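Local coordinates for protein type C neurotoxin (Clostridium botulinum, PDB 3PME) that probably binds gangliosides and membrane lipids at nerve-cell surfaces, being the receptor-binding domain of a mosaic C/D botulinum neurotoxin, at residues Y88-S93 with L102-G107; F141-T146 with L155-E160; W111-I116 with D171-D176. All blocks are in the same frame, centred on the assembly; numbering follows the deposited sequence.

Interaction 1. Residues Y88-S93 with L102-G107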
loop_
_atom_site.group_PDB
_atom_site.type_symbol
_atom_site.label_atom_id
_atom_site.label_comp_id
_atom_site.label_asym_id
_atom_site.label_seq_id
_atom_site.Cartn_x
_atom_site.Cartn_y
_atom_site.Cartn_z
ATOM N N TYR A 88 -1.007 -0.340 22.298
ATOM C CA TYR A 88 -2.175 -1.173 22.030
ATOM C C TYR A 88 -1.714 -2.588 21.715
ATOM O O TYR A 88 -0.903 -2.783 20.812
ATOM C CB TYR A 88 -2.966 -0.633 20.828
ATOM C CG TYR A 88 -3.357 0.831 20.950
ATOM C CD1 TYR A 88 -4.605 1.198 21.424
ATOM C CD2 TYR A 88 -2.457 1.840 20.621
ATOM C CE1 TYR A 88 -4.958 2.537 21.554
ATOM C CE2 TYR A 88 -2.802 3.175 20.746
ATOM C CZ TYR A 88 -4.050 3.514 21.214
ATOM O OH TYR A 88 -4.383 4.847 21.346
ATOM N N THR A 89 -2.215 -3.574 22.452
ATOM C CA THR A 89 -1.979 -4.958 22.068
ATOM C C THR A 89 -2.920 -5.305 20.923
ATOM O O THR A 89 -4.127 -5.095 21.023
ATOM C CB THR A 89 -2.196 -5.921 23.249
ATOM O OG1 THR A 89 -1.224 -5.644 24.266
ATOM C CG2 THR A 89 -2.035 -7.367 22.797
ATOM N N ILE A 90 -2.369 -5.828 19.831
ATOM C CA ILE A 90 -3.155 -6.137 18.645
ATOM C C ILE A 90 -3.325 -7.643 18.427
ATOM O O ILE A 90 -4.384 -8.105 18.003
ATOM C CB ILE A 90 -2.484 -5.545 17.391
ATOM C CG1 ILE A 90 -2.270 -4.038 17.571
ATOM C CG2 ILE A 90 -3.288 -5.869 16.135
ATOM C CD1 ILE A 90 -3.490 -3.314 18.007
ATOM N N ILE A 91 -2.272 -8.409 18.694
ATOM C CA ILE A 91 -2.356 -9.859 18.562
ATOM C C ILE A 91 -1.767 -10.402 19.844
ATOM O O ILE A 91 -0.627 -10.090 20.176
ATOM C CB ILE A 91 -1.537 -10.394 17.369
ATOM C CG1 ILE A 91 -1.886 -9.646 16.078
ATOM C CG2 ILE A 91 -1.776 -11.893 17.191
ATOM C CD1 ILE A 91 -1.007 -10.048 14.896
ATOM N N ASN A 92 -2.543 -11.190 20.582
ATOM C CA ASN A 92 -2.114 -11.615 21.913
ATOM C C ASN A 92 -2.045 -13.119 22.035
ATOM O O ASN A 92 -3.039 -13.812 21.816
ATOM C CB ASN A 92 -3.082 -11.073 22.964
ATOM C CG ASN A 92 -2.529 -11.160 24.365
ATOM O OD1 ASN A 92 -1.448 -11.709 24.591
ATOM N ND2 ASN A 92 -3.262 -10.601 25.322
ATOM N N SER A 93 -0.866 -13.625 22.380
ATOM C CA SER A 93 -0.700 -15.044 22.662
ATOM C C SER A 93 0.165 -15.195 23.906
ATOM O O SER A 93 1.080 -16.022 23.944
ATOM C CB SER A 93 -0.107 -15.788 21.462
ATOM O OG SER A 93 -0.350 -17.187 21.546
ATOM N N LEU A 102 1.934 -8.985 19.600
ATOM C CA LEU A 102 2.246 -7.859 18.733
ATOM C C LEU A 102 1.500 -6.646 19.250
ATOM O O LEU A 102 0.290 -6.710 19.502
ATOM C CB LEU A 102 1.799 -8.134 17.304
ATOM C CG LEU A 102 2.090 -7.014 16.292
ATOM C CD1 LEU A 102 3.578 -6.962 15.968
ATOM C CD2 LEU A 102 1.269 -7.226 15.027
ATOM N N CYS A 103 2.221 -5.539 19.405
ATOM C CA CYS A 103 1.622 -4.275 19.839
ATOM C C CYS A 103 1.920 -3.154 18.861
ATOM O O CYS A 103 2.836 -3.243 18.044
ATOM C CB CYS A 103 2.165 -3.853 21.203
ATOM S SG CYS A 103 2.034 -5.096 22.482
ATOM N N ILE A 104 1.133 -2.087 18.969
ATOM C CA ILE A 104 1.415 -0.817 18.319
ATOM C C ILE A 104 1.643 0.182 19.438
ATOM O O ILE A 104 0.887 0.229 20.402
ATOM C CB ILE A 104 0.210 -0.348 17.478
ATOM C CG1 ILE A 104 -0.019 -1.302 16.311
ATOM C CG2 ILE A 104 0.396 1.087 16.995
ATOM C CD1 ILE A 104 1.069 -1.273 15.320
ATOM N N ARG A 105 2.702 0.967 19.333
ATOM C CA ARG A 105 2.959 1.959 20.358
ATOM C C ARG A 105 3.661 3.163 19.765
ATOM O O ARG A 105 4.748 3.043 19.202
ATOM C CB ARG A 105 3.796 1.373 21.495
ATOM C CG ARG A 105 4.189 2.408 22.527
ATOM C CD ARG A 105 4.944 1.781 23.698
ATOM N NE ARG A 105 5.993 0.863 23.266
ATOM C CZ ARG A 105 7.166 1.248 22.773
ATOM N NH1 ARG A 105 7.441 2.540 22.630
ATOM N NH2 ARG A 105 8.061 0.341 22.410
ATOM N N ASN A 106 3.017 4.320 19.885
ATOM C CA ASN A 106 3.604 5.571 19.426
ATOM C C ASN A 106 4.188 5.462 18.015
ATOM O O ASN A 106 5.332 5.848 17.777
ATOM C CB ASN A 106 4.687 6.024 20.417
ATOM C CG ASN A 106 5.101 7.469 20.205
ATOM O OD1 ASN A 106 4.341 8.266 19.660
ATOM N ND2 ASN A 106 6.309 7.812 20.638
ATOM N N GLY A 107 3.416 4.922 17.079
ATOM C CA GLY A 107 3.853 4.879 15.696
ATOM C C GLY A 107 4.914 3.830 15.403
ATOM O O GLY A 107 5.578 3.881 14.380
#

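Interaction 2. Residues F141-T146 with L155-E160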
loop_
_atom_site.group_PDB
_atom_site.type_symbol
_atom_site.label_atom_id
_atom_site.label_comp_id
_atom_site.label_asym_id
_atom_site.label_seq_id
_atom_site.Cartn_x
_atom_site.Cartn_y
_atom_site.Cartn_z
ATOM N N PHE A 141 1.998 -2.643 4.761
ATOM C CA PHE A 141 3.367 -3.156 4.664
ATOM C C PHE A 141 3.431 -4.600 5.142
ATOM O O PHE A 141 2.589 -5.037 5.925
ATOM C CB PHE A 141 4.402 -2.247 5.352
ATOM C CG PHE A 141 4.189 -2.048 6.830
ATOM C CD1 PHE A 141 3.356 -1.043 7.300
ATOM C CD2 PHE A 141 4.898 -2.806 7.764
ATOM C CE1 PHE A 141 3.184 -0.830 8.662
ATOM C CE2 PHE A 141 4.744 -2.598 9.133
ATOM C CZ PHE A 141 3.887 -1.607 9.588
ATOM N N PHE A 142 4.402 -5.332 4.611
ATOM C CA PHE A 142 4.545 -6.769 4.864
ATOM C C PHE A 142 5.523 -7.016 6.016
ATOM O O PHE A 142 6.678 -6.565 5.992
ATOM C CB PHE A 142 5.019 -7.468 3.591
ATOM C CG PHE A 142 5.202 -8.954 3.742
ATOM C CD1 PHE A 142 4.148 -9.756 4.162
ATOM C CD2 PHE A 142 6.424 -9.544 3.445
ATOM C CE1 PHE A 142 4.311 -11.134 4.298
ATOM C CE2 PHE A 142 6.593 -10.913 3.571
ATOM C CZ PHE A 142 5.536 -11.710 3.997
ATOM N N VAL A 143 5.041 -7.729 7.023
ATOM C CA VAL A 143 5.845 -8.031 8.206
ATOM C C VAL A 143 6.209 -9.504 8.212
ATOM O O VAL A 143 5.389 -10.367 7.866
ATOM C CB VAL A 143 5.069 -7.703 9.502
ATOM C CG1 VAL A 143 5.863 -8.123 10.754
ATOM C CG2 VAL A 143 4.716 -6.215 9.549
ATOM N N THR A 144 7.443 -9.802 8.603
ATOM C CA THR A 144 7.817 -11.192 8.832
ATOM C C THR A 144 8.726 -11.241 10.036
ATOM O O THR A 144 9.727 -10.515 10.105
ATOM C CB THR A 144 8.547 -11.833 7.646
ATOM O OG1 THR A 144 7.861 -11.531 6.426
ATOM C CG2 THR A 144 8.595 -13.350 7.836
ATOM N N ILE A 145 8.351 -12.080 10.989
ATOM C CA ILE A 145 9.169 -12.313 12.174
ATOM C C ILE A 145 9.692 -13.738 12.107
ATOM O O ILE A 145 8.898 -14.665 11.959
ATOM C CB ILE A 145 8.343 -12.205 13.467
ATOM C CG1 ILE A 145 7.516 -10.918 13.510
ATOM C CG2 ILE A 145 9.264 -12.314 14.694
ATOM C CD1 ILE A 145 8.337 -9.708 13.553
ATOM N N THR A 146 11.010 -13.923 12.208
ATOM C CA THR A 146 11.545 -15.282 12.371
ATOM C C THR A 146 12.063 -15.435 13.800
ATOM O O THR A 146 12.568 -14.479 14.401
ATOM C CB THR A 146 12.646 -15.643 11.337
ATOM O OG1 THR A 146 13.811 -14.827 11.551
ATOM C CG2 THR A 146 12.146 -15.445 9.903
ATOM N N LEU A 155 13.176 -9.222 12.590
ATOM C CA LEU A 155 12.041 -8.518 12.009
ATOM C C LEU A 155 12.359 -8.056 10.600
ATOM O O LEU A 155 13.324 -7.311 10.378
ATOM C CB LEU A 155 11.699 -7.309 12.876
ATOM C CG LEU A 155 10.610 -6.399 12.311
ATOM C CD1 LEU A 155 9.347 -7.194 12.073
ATOM C CD2 LEU A 155 10.359 -5.283 13.299
ATOM N N TYR A 156 11.530 -8.500 9.653
ATOM C CA TYR A 156 11.648 -8.125 8.246
ATOM C C TYR A 156 10.467 -7.244 7.881
ATOM O O TYR A 156 9.348 -7.518 8.298
ATOM C CB TYR A 156 11.603 -9.357 7.343
ATOM C CG TYR A 156 12.820 -10.243 7.469
ATOM C CD1 TYR A 156 12.979 -11.073 8.569
ATOM C CD2 TYR A 156 13.804 -10.246 6.493
ATOM C CE1 TYR A 156 14.093 -11.889 8.694
ATOM C CE2 TYR A 156 14.944 -11.059 6.621
ATOM C CZ TYR A 156 15.063 -11.880 7.725
ATOM O OH TYR A 156 16.178 -12.691 7.878
ATOM N N ILE A 157 10.742 -6.194 7.115
ATOM C CA ILE A 157 9.697 -5.313 6.574
ATOM C C ILE A 157 9.826 -5.307 5.060
ATOM O O ILE A 157 10.878 -4.960 4.509
ATOM C CB ILE A 157 9.813 -3.866 7.115
ATOM C CG1 ILE A 157 9.675 -3.839 8.639
ATOM C CG2 ILE A 157 8.756 -2.952 6.435
ATOM C CD1 ILE A 157 8.302 -4.310 9.138
ATOM N N ASN A 158 8.749 -5.702 4.388
ATOM C CA ASN A 158 8.749 -5.804 2.937
ATOM C C ASN A 158 9.943 -6.615 2.421
ATOM O O ASN A 158 10.588 -6.261 1.429
ATOM C CB ASN A 158 8.678 -4.412 2.302
ATOM C CG ASN A 158 7.365 -3.714 2.602
ATOM O OD1 ASN A 158 6.361 -4.366 2.856
ATOM N ND2 ASN A 158 7.371 -2.390 2.586
ATOM N N GLY A 159 10.261 -7.692 3.140
ATOM C CA GLY A 159 11.274 -8.627 2.685
ATOM C C GLY A 159 12.699 -8.249 3.054
ATOM O O GLY A 159 13.648 -8.919 2.650
ATOM N N GLU A 160 12.853 -7.183 3.825
ATOM C CA GLU A 160 14.190 -6.696 4.172
ATOM C C GLU A 160 14.395 -6.709 5.676
ATOM O O GLU A 160 13.580 -6.181 6.432
ATOM C CB GLU A 160 14.396 -5.279 3.627
ATOM C CG GLU A 160 14.305 -5.186 2.107
ATOM C CD GLU A 160 14.673 -3.811 1.591
ATOM O OE1 GLU A 160 14.248 -2.816 2.212
ATOM O OE2 GLU A 160 15.408 -3.730 0.582
HETATM O O HOH W 1 8.864 -8.839 5.450
HETATM O O HOH W 2 15.962 -15.481 9.857
#

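Interaction 3. Residues W111-I116 with D171-D176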
loop_
_atom_site.group_PDB
_atom_site.type_symbol
_atom_site.label_atom_id
_atom_site.label_comp_id
_atom_site.label_asym_id
_atom_site.label_seq_id
_atom_site.Cartn_x
_atom_site.Cartn_y
_atom_site.Cartn_z
ATOM N N TRP A 111 7.129 -6.478 18.434
ATOM C CA TRP A 111 6.916 -7.906 18.622
ATOM C C TRP A 111 7.623 -8.318 19.894
ATOM O O TRP A 111 8.800 -8.028 20.077
ATOM C CB TRP A 111 7.477 -8.690 17.438
ATOM C CG TRP A 111 7.586 -10.182 17.673
ATOM C CD1 TRP A 111 8.643 -10.847 18.219
ATOM C CD2 TRP A 111 6.614 -11.175 17.342
ATOM N NE1 TRP A 111 8.387 -12.200 18.256
ATOM C CE2 TRP A 111 7.148 -12.425 17.720
ATOM C CE3 TRP A 111 5.349 -11.131 16.757
ATOM C CZ2 TRP A 111 6.453 -13.621 17.540
ATOM C CZ3 TRP A 111 4.660 -12.327 16.572
ATOM C CH2 TRP A 111 5.217 -13.548 16.957
ATOM N N ILE A 112 6.884 -8.980 20.775
ATOM C CA ILE A 112 7.370 -9.283 22.110
ATOM C C ILE A 112 7.343 -10.782 22.346
ATOM O O ILE A 112 6.358 -11.443 22.022
ATOM C CB ILE A 112 6.474 -8.594 23.161
ATOM C CG1 ILE A 112 6.631 -7.072 23.074
ATOM C CG2 ILE A 112 6.791 -9.116 24.577
ATOM C CD1 ILE A 112 7.753 -6.538 23.910
ATOM N N LEU A 113 8.430 -11.304 22.908
ATOM C CA LEU A 113 8.527 -12.704 23.306
ATOM C C LEU A 113 8.871 -12.721 24.782
ATOM O O LEU A 113 9.845 -12.089 25.202
ATOM C CB LEU A 113 9.618 -13.438 22.519
ATOM C CG LEU A 113 9.701 -14.951 22.770
ATOM C CD1 LEU A 113 8.451 -15.652 22.241
ATOM C CD2 LEU A 113 10.955 -15.562 22.116
ATOM N N GLN A 114 8.075 -13.435 25.574
ATOM C CA GLN A 114 8.188 -13.337 27.027
ATOM C C GLN A 114 8.298 -14.704 27.683
ATOM O O GLN A 114 7.496 -15.603 27.408
ATOM C CB GLN A 114 6.988 -12.574 27.572
ATOM C CG GLN A 114 6.999 -12.357 29.065
ATOM C CD GLN A 114 6.023 -11.273 29.446
ATOM O OE1 GLN A 114 6.187 -10.116 29.049
ATOM N NE2 GLN A 114 4.995 -11.635 30.196
ATOM N N ASP A 115 9.297 -14.856 28.556
ATOM C CA ASP A 115 9.539 -16.134 29.221
ATOM C C ASP A 115 8.736 -16.316 30.508
ATOM O O ASP A 115 7.952 -15.446 30.910
ATOM C CB ASP A 115 11.046 -16.385 29.432
ATOM C CG ASP A 115 11.673 -15.533 30.555
ATOM O OD1 ASP A 115 10.971 -14.976 31.419
ATOM O OD2 ASP A 115 12.925 -15.472 30.589
ATOM N N ILE A 116 8.944 -17.455 31.160
ATOM C CA ILE A 116 8.109 -17.809 32.303
ATOM C C ILE A 116 8.409 -16.999 33.570
ATOM O O ILE A 116 7.673 -17.092 34.558
ATOM C CB ILE A 116 8.125 -19.335 32.565
ATOM C CG1 ILE A 116 9.558 -19.878 32.572
ATOM C CG2 ILE A 116 7.321 -20.056 31.493
ATOM C CD1 ILE A 116 10.366 -19.506 33.810
ATOM N N ASP A 171 14.816 -17.443 29.506
ATOM C CA ASP A 171 14.539 -18.761 30.059
ATOM C C ASP A 171 13.364 -19.361 29.291
ATOM O O ASP A 171 13.045 -18.900 28.192
ATOM C CB ASP A 171 14.305 -18.656 31.561
ATOM C CG ASP A 171 15.574 -18.243 32.296
ATOM O OD1 ASP A 171 16.617 -18.884 32.060
ATOM O OD2 ASP A 171 15.539 -17.265 33.073
ATOM N N GLU A 172 12.737 -20.397 29.837
ATOM C CA GLU A 172 11.705 -21.105 29.094
ATOM C C GLU A 172 10.566 -20.196 28.623
ATOM O O GLU A 172 10.093 -19.332 29.359
ATOM C CB GLU A 172 11.128 -22.256 29.931
ATOM C CG GLU A 172 12.105 -23.397 30.201
ATOM C CD GLU A 172 12.851 -23.255 31.517
ATOM O OE1 GLU A 172 12.991 -22.128 32.034
ATOM O OE2 GLU A 172 13.314 -24.292 32.035
ATOM N N VAL A 173 10.131 -20.410 27.387
ATOM C CA VAL A 173 8.930 -19.762 26.878
ATOM C C VAL A 173 7.847 -20.834 26.771
ATOM O O VAL A 173 8.070 -21.892 26.180
ATOM C CB VAL A 173 9.163 -19.109 25.499
ATOM C CG1 VAL A 173 7.845 -18.592 24.936
ATOM C CG2 VAL A 173 10.181 -17.978 25.607
ATOM N N LYS A 174 6.697 -20.580 27.384
ATOM C CA LYS A 174 5.558 -21.482 27.283
ATOM C C LYS A 174 4.628 -20.884 26.249
ATOM O O LYS A 174 4.024 -19.847 26.504
ATOM C CB LYS A 174 4.848 -21.592 28.643
ATOM C CG LYS A 174 3.539 -22.373 28.650
ATOM C CD LYS A 174 3.749 -23.826 28.290
ATOM C CE LYS A 174 2.450 -24.624 28.384
ATOM N NZ LYS A 174 1.417 -24.072 27.442
ATOM N N LEU A 175 4.552 -21.517 25.085
ATOM C CA LEU A 175 3.641 -21.071 24.031
ATOM C C LEU A 175 2.235 -21.493 24.375
ATOM O O LEU A 175 2.024 -22.515 25.027
ATOM C CB LEU A 175 4.013 -21.685 22.682
ATOM C CG LEU A 175 5.381 -21.296 22.127
ATOM C CD1 LEU A 175 5.716 -22.129 20.904
ATOM C CD2 LEU A 175 5.440 -19.796 21.833
ATOM N N ASP A 176 1.276 -20.699 23.930
ATOM C CA ASP A 176 -0.125 -21.030 24.110
ATOM C C ASP A 176 -0.799 -21.316 22.770
ATOM O O ASP A 176 -0.416 -20.759 21.736
ATOM C CB ASP A 176 -0.844 -19.897 24.821
ATOM C CG ASP A 176 -2.147 -20.347 25.434
ATOM O OD1 ASP A 176 -2.106 -21.070 26.451
ATOM O OD2 ASP A 176 -3.213 -19.998 24.891
HETATM O O HOH W 3 14.149 -15.198 32.884
#

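Interaction 1. Residues Y88-S93 with L102-G107
Ile91 and Leu102 form the tight end of this antiparallel strand pair. Ile91 CD1 lies 3.6 Å from Leu102 CD2, and the two side chains cross at a slant. Leu102 has CG anti to its backbone N (chi1 -179°), which places its branched end beside Ile91. Farther along, Ile90 CG1 meets Ile104 CG1 at 3.8 Å. These side chains face the core, where Leu102 also touches Phe73 and Ile104 touches Ile77.

The other face is nearer solvent at Thr89, though Cys103 stays buried. The two form a non-hydrogen-bonded pair, with Thr89 OG1 3.8 Å from Cys103 SG. Thr89 is partly exposed, and its N bonds to Glu185.

The backbone is stitched by five hydrogen bonds. Tyr88 and Ile104 exchange two of them. A classic beta bulge follows, in which Ile90 and Ile91 both face Leu102. Leu102 O therefore accepts twice, from Ile90 N at 2.8 Å and from Ile91 N at 3.2 Å. The second donor is tilted 15° from the carbonyl plane. Leu102 N closes the set on Ile91 O at 2.8 Å. The bulge brings Ile90 and Ile91 to the core in succession, and the shared carbonyl satisfies both of their buried amides.

Interaction 2. Residues F141-T146 with L155-E160
Asn158 reaches back from the turn to Phe142 and extends the antiparallel pairing by one more bond. Its CB leaves the main chain away from the opposite strand. CG lies anti to the carbonyl carbon (chi1 -65°), and this brings the amide back toward that strand. CG comes within 3.9 Å of Phe142 N. OD1 accepts from Phe142 N at 2.8 Å in a nearly straight bond (170°), with the donor tilted 26° from the amide carbonyl plane. OD1 also lies 3.5 Å from Phe142 CB, while ND2 comes near Phe141 CB. The backbone of Asn158 returns the grip, because its N donates to Phe142 O. Phe142 is thus held at both N and O by one residue.

The type I' turn from Ile157 to Glu160 sets this up, with Asn158 and Gly159 at its two central positions. A water bridges Phe142 O, Thr144 OG1 and Gly159 N. Thr144 and Tyr156 form a hydrogen-bonded pair, and Thr144 O also lies in the plane of the Tyr156 ring, at its edge.

On the other face, Val143 CG1 packs on Leu155 CD1 at 3.8 Å. Phe141 CE2 meets Ile157 CD1 at 3.9 Å.

The hairpin of strands 141-148 and 152-157 belongs to a sheet of the N-terminal, concanavalin-like half. Its Phe141, Val143 and Ile157 face packs against strands 108-114 and 120-126. Helix 207-218 lies over the Phe142 and Thr144 face, and Tyr156 OH bonds to Asn207 at the start of that helix.

Interaction 3. Residues W111-I116 with D171-D176
Asp115 and Ile116 meet the loop 171-176 just past the end of strand 108-114. Where they touch, the two segments run almost at a right angle, 94° apart.

Two hydrogen bonds join them. Asp171 N donates to Asp115 OD2 at 2.9 Å. The amide comes to OD2 from the anti side, 22° out of the carboxylate plane. Asp115 holds CG between its backbone N and carbonyl carbon (chi1 74°), a placement that sets OD2 before this amide. Its other oxygen, OD1, accepts from Asn117 N and Lys119 N, so the carboxylate is gripped from both ends. The second bond runs from Ile116 N to Glu172 O at 2.8 Å. The donor sits nearly on the line of the carbonyl bond, but the hydrogen bond is bent at the hydrogen.

Like charges also come close. The carboxylates of Asp115 and Asp171 lie side by side, their OD2 atoms 4.0 Å apart. A water lies between them and donates to both OD2 atoms as modelled, although further acceptors nearby compete for its protons. The bonds to Asp115 probably ease the repulsion.

Apolar contacts complete the join. Val173 CG1 touches Leu113 CD1 at 4.0 Å, and Val173 CG2 lies 4.1 Å from Asp115 CA. Ile116 lies exposed along the loop. Its CG1 is 3.9 Å from Glu172 CB, and its CG2 is 4.1 Å from Lys174 CB.

The loop belongs to the connection between strands 160-166 and 178-181. It crosses the end of strand 108-114, which lies between strands 100-105 and 120-126 in its sheet. Ser98 ties the two sides together, binding Gln114 O and Lys174 N through its hydroxyl. Leu113 also touches Leu170 and Trp100.

Overall arrangement
All three contacts lie in the N-terminal, concanavalin-like half of the receptor-binding domain. Interactions 1 and 3 share one antiparallel sheet, in which strands 100-105 and 108-114 are neighbours. Interaction 2 belongs to a second sheet that packs against it. The centres of interactions 1 and 2 are about 16 Å apart, as are those of 1 and 3; those of 2 and 3 are about 21 Å apart. Interaction 1 closes first along the chain, and interaction 2 is nested within the loop closed by interaction 3. Ile145 meets Trp111 between the sheets, while Ser93 packs near Asp176. Together they join local hairpin pairing to a longer-range closure at the sheet end.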